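Local structure of inactive glucansucrase (Lactobacillus reuteri, 5JBD) at residues A[57-62]-A[80-85]; A[568-573]-A[581-586]; A[574-579]-A[606-611]. The protein is an inactive glucansucrase of glycosyl hydrolase family 70, built around a TIM barrel and carrying a bound calcium ion. All blocks are in the same frame, centred on the assembly; numbering follows the deposited sequence.

Interaction 1: residues A[57-62]-A[80-85]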
loop_
_atom_site.group_PDB
_atom_site.type_symbol
_atom_site.label_atom_id
_atom_site.label_comp_id
_atom_site.label_asym_id
_atom_site.label_seq_id
_atom_site.Cartn_x
_atom_site.Cartn_y
_atom_site.Cartn_z
ATOM N N ASP A 57 -25.639 9.844 -17.441
ATOM C CA ASP A 57 -25.955 11.176 -16.929
ATOM C C ASP A 57 -27.385 11.586 -17.290
ATOM O O ASP A 57 -28.104 10.876 -17.985
ATOM C CB ASP A 57 -24.928 12.219 -17.424
ATOM C CG ASP A 57 -23.715 12.348 -16.508
ATOM O OD1 ASP A 57 -23.673 11.718 -15.424
ATOM O OD2 ASP A 57 -22.773 13.061 -16.898
ATOM N N TRP A 58 -27.778 12.741 -16.769
ATOM C CA TRP A 58 -29.103 13.252 -16.886
ATOM C C TRP A 58 -29.090 14.630 -17.556
ATOM O O TRP A 58 -28.052 15.311 -17.623
ATOM C CB TRP A 58 -29.715 13.344 -15.485
ATOM C CG TRP A 58 -29.948 12.019 -14.799
ATOM C CD1 TRP A 58 -29.033 10.999 -14.579
ATOM C CD2 TRP A 58 -31.159 11.589 -14.189
ATOM N NE1 TRP A 58 -29.624 9.965 -13.911
ATOM C CE2 TRP A 58 -30.923 10.299 -13.651
ATOM C CE3 TRP A 58 -32.426 12.160 -14.047
ATOM C CZ2 TRP A 58 -31.900 9.589 -12.991
ATOM C CZ3 TRP A 58 -33.400 11.452 -13.389
ATOM C CH2 TRP A 58 -33.131 10.168 -12.869
ATOM N N TYR A 59 -30.261 15.032 -18.051
ATOM C CA TYR A 59 -30.474 16.375 -18.621
ATOM C C TYR A 59 -31.883 16.873 -18.323
ATOM O O TYR A 59 -32.742 16.117 -17.846
ATOM C CB TYR A 59 -30.197 16.374 -20.127
ATOM C CG TYR A 59 -31.366 15.942 -20.995
ATOM C CD1 TYR A 59 -31.947 14.693 -20.852
ATOM C CD2 TYR A 59 -31.892 16.797 -21.979
ATOM C CE1 TYR A 59 -33.015 14.308 -21.644
ATOM C CE2 TYR A 59 -32.941 16.402 -22.783
ATOM C CZ TYR A 59 -33.503 15.154 -22.604
ATOM O OH TYR A 59 -34.554 14.740 -23.393
ATOM N N ARG A 60 -32.109 18.155 -18.593
ATOM C CA ARG A 60 -33.423 18.765 -18.425
ATOM C C ARG A 60 -34.047 18.951 -19.799
ATOM O O ARG A 60 -33.608 19.829 -20.549
ATOM C CB ARG A 60 -33.296 20.116 -17.721
ATOM C CG ARG A 60 -34.631 20.817 -17.488
ATOM C CD ARG A 60 -34.441 22.222 -16.953
ATOM N NE ARG A 60 -35.688 22.988 -16.982
ATOM C CZ ARG A 60 -35.792 24.267 -16.626
ATOM N NH1 ARG A 60 -34.718 24.957 -16.215
ATOM N NH2 ARG A 60 -36.979 24.872 -16.693
ATOM N N PRO A 61 -35.060 18.129 -20.150
ATOM C CA PRO A 61 -35.774 18.413 -21.408
ATOM C C PRO A 61 -36.628 19.655 -21.256
ATOM O O PRO A 61 -36.880 20.090 -20.125
ATOM C CB PRO A 61 -36.671 17.182 -21.600
ATOM C CG PRO A 61 -36.908 16.675 -20.213
ATOM C CD PRO A 61 -35.648 16.974 -19.442
ATOM N N TYR A 62 -37.062 20.230 -22.376
ATOM C CA TYR A 62 -37.953 21.398 -22.325
ATOM C C TYR A 62 -39.282 21.027 -21.657
ATOM O O TYR A 62 -39.773 21.757 -20.799
ATOM C CB TYR A 62 -38.158 21.987 -23.728
ATOM C CG TYR A 62 -39.026 23.240 -23.755
ATOM C CD1 TYR A 62 -40.405 23.135 -23.869
ATOM C CD2 TYR A 62 -38.469 24.524 -23.668
ATOM C CE1 TYR A 62 -41.217 24.258 -23.903
ATOM C CE2 TYR A 62 -39.280 25.661 -23.702
ATOM C CZ TYR A 62 -40.654 25.519 -23.817
ATOM O OH TYR A 62 -41.504 26.609 -23.855
ATOM N N ARG A 80 -34.149 14.265 -16.357
ATOM C CA ARG A 80 -34.404 12.909 -16.798
ATOM C C ARG A 80 -33.110 12.247 -17.244
ATOM O O ARG A 80 -32.185 12.927 -17.693
ATOM C CB ARG A 80 -35.421 12.889 -17.950
ATOM C CG ARG A 80 -36.807 13.429 -17.626
ATOM C CD ARG A 80 -37.544 12.551 -16.629
ATOM N NE ARG A 80 -38.888 13.029 -16.318
ATOM C CZ ARG A 80 -39.210 13.872 -15.332
ATOM N NH1 ARG A 80 -38.293 14.388 -14.514
ATOM N NH2 ARG A 80 -40.480 14.217 -15.165
ATOM N N PRO A 81 -33.030 10.909 -17.109
ATOM C CA PRO A 81 -31.859 10.180 -17.558
ATOM C C PRO A 81 -31.771 10.165 -19.079
ATOM O O PRO A 81 -32.795 9.967 -19.773
ATOM C CB PRO A 81 -32.095 8.774 -17.007
ATOM C CG PRO A 81 -33.571 8.649 -16.955
ATOM C CD PRO A 81 -34.060 10.001 -16.559
ATOM N N LEU A 82 -30.562 10.383 -19.588
ATOM C CA LEU A 82 -30.310 10.370 -21.030
ATOM C C LEU A 82 -30.712 9.033 -21.679
ATOM O O LEU A 82 -31.165 9.014 -22.833
ATOM C CB LEU A 82 -28.852 10.736 -21.331
ATOM C CG LEU A 82 -28.475 12.220 -21.181
ATOM C CD1 LEU A 82 -26.969 12.429 -21.056
ATOM C CD2 LEU A 82 -29.028 13.030 -22.341
ATOM N N LEU A 83 -30.606 7.929 -20.928
ATOM C CA LEU A 83 -30.949 6.593 -21.448
ATOM C C LEU A 83 -32.419 6.350 -21.761
ATOM O O LEU A 83 -32.740 5.316 -22.347
ATOM C CB LEU A 83 -30.432 5.481 -20.513
ATOM C CG LEU A 83 -28.957 5.152 -20.733
ATOM C CD1 LEU A 83 -28.397 4.412 -19.521
ATOM C CD2 LEU A 83 -28.729 4.380 -22.031
ATOM N N MET A 84 -33.305 7.264 -21.363
ATOM C CA MET A 84 -34.693 7.278 -21.859
ATOM C C MET A 84 -34.815 7.756 -23.313
ATOM O O MET A 84 -35.847 7.492 -23.954
ATOM C CB MET A 84 -35.572 8.209 -21.007
ATOM C CG MET A 84 -36.051 7.605 -19.713
ATOM S SD MET A 84 -36.818 8.856 -18.683
ATOM C CE MET A 84 -38.349 9.174 -19.562
ATOM N N TYR A 85 -33.808 8.508 -23.785
ATOM C CA TYR A 85 -33.835 9.193 -25.090
ATOM C C TYR A 85 -32.735 8.788 -26.076
ATOM O O TYR A 85 -32.963 8.868 -27.285
ATOM C CB TYR A 85 -33.714 10.707 -24.885
ATOM C CG TYR A 85 -34.824 11.329 -24.067
ATOM C CD1 TYR A 85 -35.986 11.811 -24.664
ATOM C CD2 TYR A 85 -34.696 11.464 -22.690
ATOM C CE1 TYR A 85 -36.989 12.401 -23.903
ATOM C CE2 TYR A 85 -35.697 12.049 -21.917
ATOM C CZ TYR A 85 -36.838 12.519 -22.527
ATOM O OH TYR A 85 -37.848 13.081 -21.775
HETATM O O HOH W 1 -29.184 8.020 -18.161
#
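Strands 58-59 and 80-81 make a two-stranded antiparallel sheet in which Tyr59 and Arg80 form the hydrogen-bonded pair. Tyr59 N gives its proton to Arg80 O at 2.9 Å, and Arg80 N returns the bond to Tyr59 O at 2.8 Å. Trp58 and Pro81 are the neighbouring non-hydrogen-bonded pair, a position where proline, lacking an N-H, costs the sheet no bond. A third backbone hydrogen bond, from Leu82 N to Asp57 O at 3.0 Å and in the plane of that carbonyl, follows where the chain leaves the strand for the 3-10 segment 82-84. A water links Asp57 O to Leu83 N.

Pro81 lies over one face of the indole. Its CD is 3.7 Å from the centroid of the Trp58 six-membered ring and 17° off the normal, a CH-pi contact. On the side of the sheet bearing Tyr59 and Arg80, the tyrosine takes chi1 85°, with CG between the backbone N and carbonyl carbon; this carries its ring past Leu82, whose CD2 is 3.7 Å from Tyr59 CD1, and on to Tyr85. The edge of Tyr59 meets the face of Tyr85 in an offset edge-to-face pair, planes at 89° and centroids 5.2 Å apart, with Tyr59 OH 3.1 Å above the middle of the Tyr85 ring. That hydroxyl is hydrogen-bonded to Asn36 O. Arg80 bends at chi2 and reaches Glu141 of helix 126-147 in a salt bridge. Backbone bonds thus fix the register, while Pro81 covers a face of Trp58, Leu82 and Tyr85 pack against Tyr59, and the buried charge of Arg80 is probably balanced by Glu141.

Interaction 2: residues A[568-573]-A[581-586]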
loop_
_atom_site.group_PDB
_atom_site.type_symbol
_atom_site.label_atom_id
_atom_site.label_comp_id
_atom_site.label_asym_id
_atom_site.label_seq_id
_atom_site.Cartn_x
_atom_site.Cartn_y
_atom_site.Cartn_z
ATOM N N LEU A 568 18.628 -18.413 28.404
ATOM C CA LEU A 568 17.566 -17.426 28.174
ATOM C C LEU A 568 16.280 -18.053 27.648
ATOM O O LEU A 568 15.189 -17.761 28.150
ATOM C CB LEU A 568 18.026 -16.356 27.189
ATOM C CG LEU A 568 17.093 -15.138 27.053
ATOM C CD1 LEU A 568 17.332 -14.172 28.198
ATOM C CD2 LEU A 568 17.330 -14.441 25.729
ATOM N N ILE A 569 16.406 -18.862 26.603
ATOM C CA ILE A 569 15.282 -19.612 26.038
ATOM C C ILE A 569 15.764 -21.022 25.717
ATOM O O ILE A 569 16.824 -21.183 25.127
ATOM C CB ILE A 569 14.745 -18.984 24.732
ATOM C CG1 ILE A 569 14.306 -17.530 24.963
ATOM C CG2 ILE A 569 13.587 -19.818 24.169
ATOM C CD1 ILE A 569 13.865 -16.808 23.705
ATOM N N ASP A 570 14.962 -22.024 26.073
ATOM C CA ASP A 570 15.209 -23.420 25.701
ATOM C C ASP A 570 13.870 -24.040 25.288
ATOM O O ASP A 570 12.802 -23.515 25.626
ATOM C CB ASP A 570 15.849 -24.185 26.871
ATOM C CG ASP A 570 16.740 -25.369 26.425
ATOM O OD1 ASP A 570 16.650 -25.828 25.266
ATOM O OD2 ASP A 570 17.522 -25.861 27.270
ATOM N N THR A 571 13.931 -25.142 24.544
ATOM C CA THR A 571 12.731 -25.810 24.030
ATOM C C THR A 571 12.317 -26.964 24.962
ATOM O O THR A 571 13.176 -27.692 25.465
ATOM C CB THR A 571 12.962 -26.309 22.586
ATOM O OG1 THR A 571 13.400 -25.212 21.765
ATOM C CG2 THR A 571 11.710 -26.885 21.990
ATOM N N THR A 572 11.001 -27.119 25.158
ATOM C CA THR A 572 10.401 -28.243 25.913
ATOM C C THR A 572 9.426 -28.990 25.008
ATOM O O THR A 572 9.114 -28.527 23.910
ATOM C CB THR A 572 9.609 -27.756 27.150
ATOM O OG1 THR A 572 8.460 -27.017 26.714
ATOM C CG2 THR A 572 10.476 -26.892 28.055
ATOM N N GLU A 573 8.914 -30.138 25.470
ATOM C CA GLU A 573 7.967 -30.917 24.652
ATOM C C GLU A 573 6.720 -30.109 24.265
ATOM O O GLU A 573 6.219 -30.251 23.146
ATOM C CB GLU A 573 7.558 -32.236 25.347
ATOM C CG GLU A 573 8.685 -33.267 25.503
ATOM C CD GLU A 573 9.344 -33.726 24.200
ATOM O OE1 GLU A 573 8.694 -33.728 23.123
ATOM O OE2 GLU A 573 10.535 -34.112 24.260
ATOM N N ASP A 581 13.091 -24.876 32.776
ATOM C CA ASP A 581 12.128 -25.794 33.384
ATOM C C ASP A 581 11.728 -26.873 32.367
ATOM O O ASP A 581 11.090 -26.582 31.353
ATOM C CB ASP A 581 10.891 -25.027 33.878
ATOM C CG ASP A 581 9.975 -25.879 34.765
ATOM O OD1 ASP A 581 10.378 -26.988 35.157
ATOM O OD2 ASP A 581 8.851 -25.430 35.068
ATOM N N ASN A 582 12.133 -28.108 32.646
ATOM C CA ASN A 582 11.810 -29.280 31.825
ATOM C C ASN A 582 12.441 -29.225 30.412
ATOM O O ASN A 582 11.859 -29.717 29.449
ATOM C CB ASN A 582 10.277 -29.485 31.777
ATOM C CG ASN A 582 9.863 -30.955 31.632
ATOM O OD1 ASN A 582 10.610 -31.877 31.976
ATOM N ND2 ASN A 582 8.649 -31.172 31.123
ATOM N N SER A 583 13.634 -28.633 30.314
ATOM C CA SER A 583 14.414 -28.622 29.079
ATOM C C SER A 583 15.652 -29.519 29.225
ATOM O O SER A 583 15.938 -30.039 30.309
ATOM C CB SER A 583 14.826 -27.190 28.721
ATOM O OG SER A 583 15.711 -26.663 29.699
ATOM N N GLU A 584 16.382 -29.690 28.129
ATOM C CA GLU A 584 17.575 -30.553 28.112
ATOM C C GLU A 584 18.766 -29.961 28.853
ATOM O O GLU A 584 19.670 -30.689 29.224
ATOM C CB GLU A 584 17.993 -30.859 26.680
ATOM C CG GLU A 584 16.959 -31.633 25.881
ATOM C CD GLU A 584 17.241 -31.578 24.389
ATOM O OE1 GLU A 584 16.992 -30.526 23.747
ATOM O OE2 GLU A 584 17.720 -32.595 23.859
ATOM N N ASN A 585 18.775 -28.644 29.053
ATOM C CA ASN A 585 19.901 -27.945 29.682
ATOM C C ASN A 585 19.451 -27.221 30.955
ATOM O O ASN A 585 18.298 -26.795 31.048
ATOM C CB ASN A 585 20.485 -26.933 28.697
ATOM C CG ASN A 585 20.866 -27.574 27.373
ATOM O OD1 ASN A 585 21.931 -28.183 27.251
ATOM N ND2 ASN A 585 19.997 -27.440 26.373
ATOM N N PRO A 586 20.368 -27.054 31.927
ATOM C CA PRO A 586 20.043 -26.353 33.175
ATOM C C PRO A 586 20.076 -24.815 33.008
ATOM O O PRO A 586 20.324 -24.313 31.899
ATOM C CB PRO A 586 21.141 -26.842 34.123
ATOM C CG PRO A 586 22.325 -26.982 33.223
ATOM C CD PRO A 586 21.787 -27.457 31.897
HETATM O O HOH W 2 15.875 -28.486 25.433
HETATM O O HOH W 3 9.905 -31.082 27.934
#
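Thr572 and Ser583 bring the two backbones nearest, their CA atoms 5.1 Å apart, yet no direct backbone hydrogen bond joins 568-573 to 581-586. Water does the bridging: one molecule accepts from Glu573 N and donates to Asn582 O, 2.8 Å from each. A second accepts from Glu584 N and lies beside Asp570 OD1 and Thr571 O. Asn582 takes the left-handed backbone conformation, which asparagine tolerates well.

Segment 568-573 covers the end of strand 564-571 in the antiparallel sheet accompanying the barrel; at the start of the segment, Leu568 and Ile569 both face Val615 in a classic beta bulge. From the strand end, Asp570 points its carboxylate at the loop. Asn585 ND2 meets OD2 of Asp570 on the syn side at 3.1 Å with an N-H...O angle of 167°, the amide and carboxylate planes only 19° apart. ND2 is also hydrogen-bonded to Thr600 O. Ser583 OG also stands 3.1 Å from Asp570 OD2, though its proton has another acceptor within reach, and Asn567 ND2 binds this oxygen too. Thr572 splits its branches: CG2 rests 3.4 Å from Asp581 O, while OG1, between the backbone N and carbonyl carbon (chi1 67°), is hydrogen-bonded to Gly575 N.

Interaction 3: residues A[574-579]-A[606-611]; sequences NGLTYD and NPYVSG
Gly575 and Tyr608 pack closely at the middle of this contact: with no side chain on the glycine, Tyr608 CD2 comes within 3.6 Å of Gly575 CA. Beside them Leu576 extends from strand 576-577 into the curve of the loop. Its CD2 lies 3.5 Å from Val609 CG2, and its CG is 4.0 Å from Tyr608 CB. The leucine and valine side chains cross at about a right angle, methyl against methyl. Helix 483-496 touches the same leucine through Ala485, and Val609 also rests on Thr571, which places the apolar patch between strand 564-571 and helix 483-496.

The loop that receives them joins strand 596-605 to strand 612-618 and is shaped by an Asx turn. Asn606 holds CG between its backbone N and carbonyl carbon (chi1 68°), and its OD1 accepts from Tyr608 N at 2.8 Å, in the carbonyl plane. The same oxygen accepts from Val609 N at 2.9 Å, from above that plane, which extends the turn to an Asx motif. A backbone bond from Asn606 N to Val609 O ties the two ends of this stretch. Asparagine suits the place because its amide oxygen is used within the loop while its ND2 looks across, giving a weak hydrogen bond to Gly575 O at 3.4 Å and 131°.

The loose side is the side chain of Asn574, which is exposed, points away and comes no nearer than 5.5 Å to the loop. Its carbonyl still packs closely: O touches Asn606 CB at 3.4 Å, lies against Pro607 CD, and approaches the Tyr608 ring at its edge. Pro607, partly exposed, has a bound glycerol about 5 Å from its side chain.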
loop_
_atom_site.group_PDB
_atom_site.type_symbol
_atom_site.label_atom_id
_atom_site.label_comp_id
_atom_site.label_asym_id
_atom_site.label_seq_id
_atom_site.Cartn_x
_atom_site.Cartn_y
_atom_site.Cartn_z
ATOM N N ASN A 574 6.247 -29.257 25.176
ATOM C CA ASN A 574 5.038 -28.439 24.949
ATOM C C ASN A 574 5.276 -27.024 24.407
ATOM O O ASN A 574 4.377 -26.464 23.768
ATOM C CB ASN A 574 4.202 -28.355 26.233
ATOM C CG ASN A 574 3.630 -29.698 26.639
ATOM O OD1 ASN A 574 3.389 -30.580 25.800
ATOM N ND2 ASN A 574 3.412 -29.864 27.937
ATOM N N GLY A 575 6.460 -26.455 24.633
ATOM C CA GLY A 575 6.728 -25.094 24.141
ATOM C C GLY A 575 8.132 -24.610 24.416
ATOM O O GLY A 575 9.110 -25.274 24.034
ATOM N N LEU A 576 8.229 -23.448 25.064
ATOM C CA LEU A 576 9.506 -22.820 25.423
ATOM C C LEU A 576 9.549 -22.630 26.930
ATOM O O LEU A 576 8.497 -22.511 27.555
ATOM C CB LEU A 576 9.627 -21.452 24.752
ATOM C CG LEU A 576 9.625 -21.421 23.225
ATOM C CD1 LEU A 576 9.571 -19.985 22.721
ATOM C CD2 LEU A 576 10.855 -22.132 22.682
ATOM N N THR A 577 10.750 -22.570 27.498
ATOM C CA THR A 577 10.944 -22.211 28.912
ATOM C C THR A 577 11.986 -21.090 29.032
ATOM O O THR A 577 12.938 -21.025 28.226
ATOM C CB THR A 577 11.370 -23.418 29.796
ATOM O OG1 THR A 577 11.533 -22.983 31.148
ATOM C CG2 THR A 577 12.672 -24.034 29.348
ATOM N N TYR A 578 11.780 -20.220 30.029
ATOM C CA TYR A 578 12.629 -19.040 30.291
ATOM C C TYR A 578 13.411 -19.172 31.596
ATOM O O TYR A 578 14.161 -18.266 31.956
ATOM C CB TYR A 578 11.759 -17.759 30.288
ATOM C CG TYR A 578 10.939 -17.677 29.027
ATOM C CD1 TYR A 578 11.519 -17.265 27.838
ATOM C CD2 TYR A 578 9.592 -18.090 28.993
ATOM C CE1 TYR A 578 10.791 -17.226 26.650
ATOM C CE2 TYR A 578 8.860 -18.052 27.802
ATOM C CZ TYR A 578 9.474 -17.613 26.629
ATOM O OH TYR A 578 8.806 -17.567 25.417
ATOM N N ASP A 579 13.237 -20.301 32.298
ATOM C CA ASP A 579 14.006 -20.607 33.510
ATOM C C ASP A 579 14.485 -22.061 33.524
ATOM O O ASP A 579 14.598 -22.664 34.591
ATOM C CB ASP A 579 13.184 -20.268 34.779
ATOM C CG ASP A 579 11.853 -21.043 34.872
ATOM O OD1 ASP A 579 11.406 -21.648 33.868
ATOM O OD2 ASP A 579 11.231 -21.021 35.961
ATOM N N ASN A 606 6.019 -28.697 18.604
ATOM C CA ASN A 606 4.988 -28.053 19.425
ATOM C C ASN A 606 4.577 -26.726 18.750
ATOM O O ASN A 606 5.153 -26.377 17.710
ATOM C CB ASN A 606 5.492 -27.929 20.874
ATOM C CG ASN A 606 6.646 -26.962 21.022
ATOM O OD1 ASN A 606 6.586 -25.822 20.551
ATOM N ND2 ASN A 606 7.691 -27.394 21.722
ATOM N N PRO A 607 3.592 -25.987 19.313
ATOM C CA PRO A 607 3.148 -24.789 18.598
ATOM C C PRO A 607 4.225 -23.707 18.381
ATOM O O PRO A 607 4.108 -22.928 17.430
ATOM C CB PRO A 607 2.005 -24.252 19.488
ATOM C CG PRO A 607 1.519 -25.449 20.241
ATOM C CD PRO A 607 2.774 -26.225 20.518
ATOM N N TYR A 608 5.239 -23.693 19.248
ATOM C CA TYR A 608 6.299 -22.698 19.245
ATOM C C TYR A 608 7.519 -23.118 18.408
ATOM O O TYR A 608 8.122 -22.266 17.762
ATOM C CB TYR A 608 6.742 -22.415 20.689
ATOM C CG TYR A 608 5.611 -21.888 21.555
ATOM C CD1 TYR A 608 5.358 -20.527 21.637
ATOM C CD2 TYR A 608 4.761 -22.759 22.267
ATOM C CE1 TYR A 608 4.310 -20.027 22.407
ATOM C CE2 TYR A 608 3.707 -22.267 23.038
ATOM C CZ TYR A 608 3.490 -20.897 23.095
ATOM O OH TYR A 608 2.467 -20.381 23.842
ATOM N N VAL A 609 7.855 -24.413 18.417
ATOM C CA VAL A 609 9.090 -24.944 17.803
ATOM C C VAL A 609 8.807 -26.227 17.000
ATOM O O VAL A 609 8.144 -27.154 17.495
ATOM C CB VAL A 609 10.169 -25.241 18.876
ATOM C CG1 VAL A 609 11.460 -25.778 18.243
ATOM C CG2 VAL A 609 10.454 -24.008 19.723
ATOM N N SER A 610 9.280 -26.242 15.751
ATOM C CA SER A 610 9.316 -27.416 14.894
ATOM C C SER A 610 10.763 -27.604 14.446
ATOM O O SER A 610 11.183 -27.078 13.399
ATOM C CB SER A 610 8.393 -27.213 13.704
ATOM O OG SER A 610 8.330 -28.377 12.902
ATOM N N GLY A 611 11.505 -28.351 15.252
ATOM C CA GLY A 611 12.968 -28.391 15.195
ATOM C C GLY A 611 13.533 -28.102 16.580
ATOM O O GLY A 611 13.205 -28.808 17.538
#

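In the fold
Interaction 1 stands apart, its centre about 78 Å from that of interaction 2 and 70 Å from that of interaction 3, on the opposite side of the chain's centre. It is largely buried and relies on strand pairing and aromatic packing. Interactions 2 and 3 are partly buried neighbours, centres about 8 Å apart, with alternating segments, and serve one antiparallel sheet: strands 564-571 and 576-577 lie side by side, and Asp570 O and Thr577 N probably share a hydrogen bond. Their chemistry differs. Interaction 2 binds a loop through a carboxylate and waters, whereas interaction 3 seats another loop by glycine and leucine packing, with just one weak hydrogen bond across.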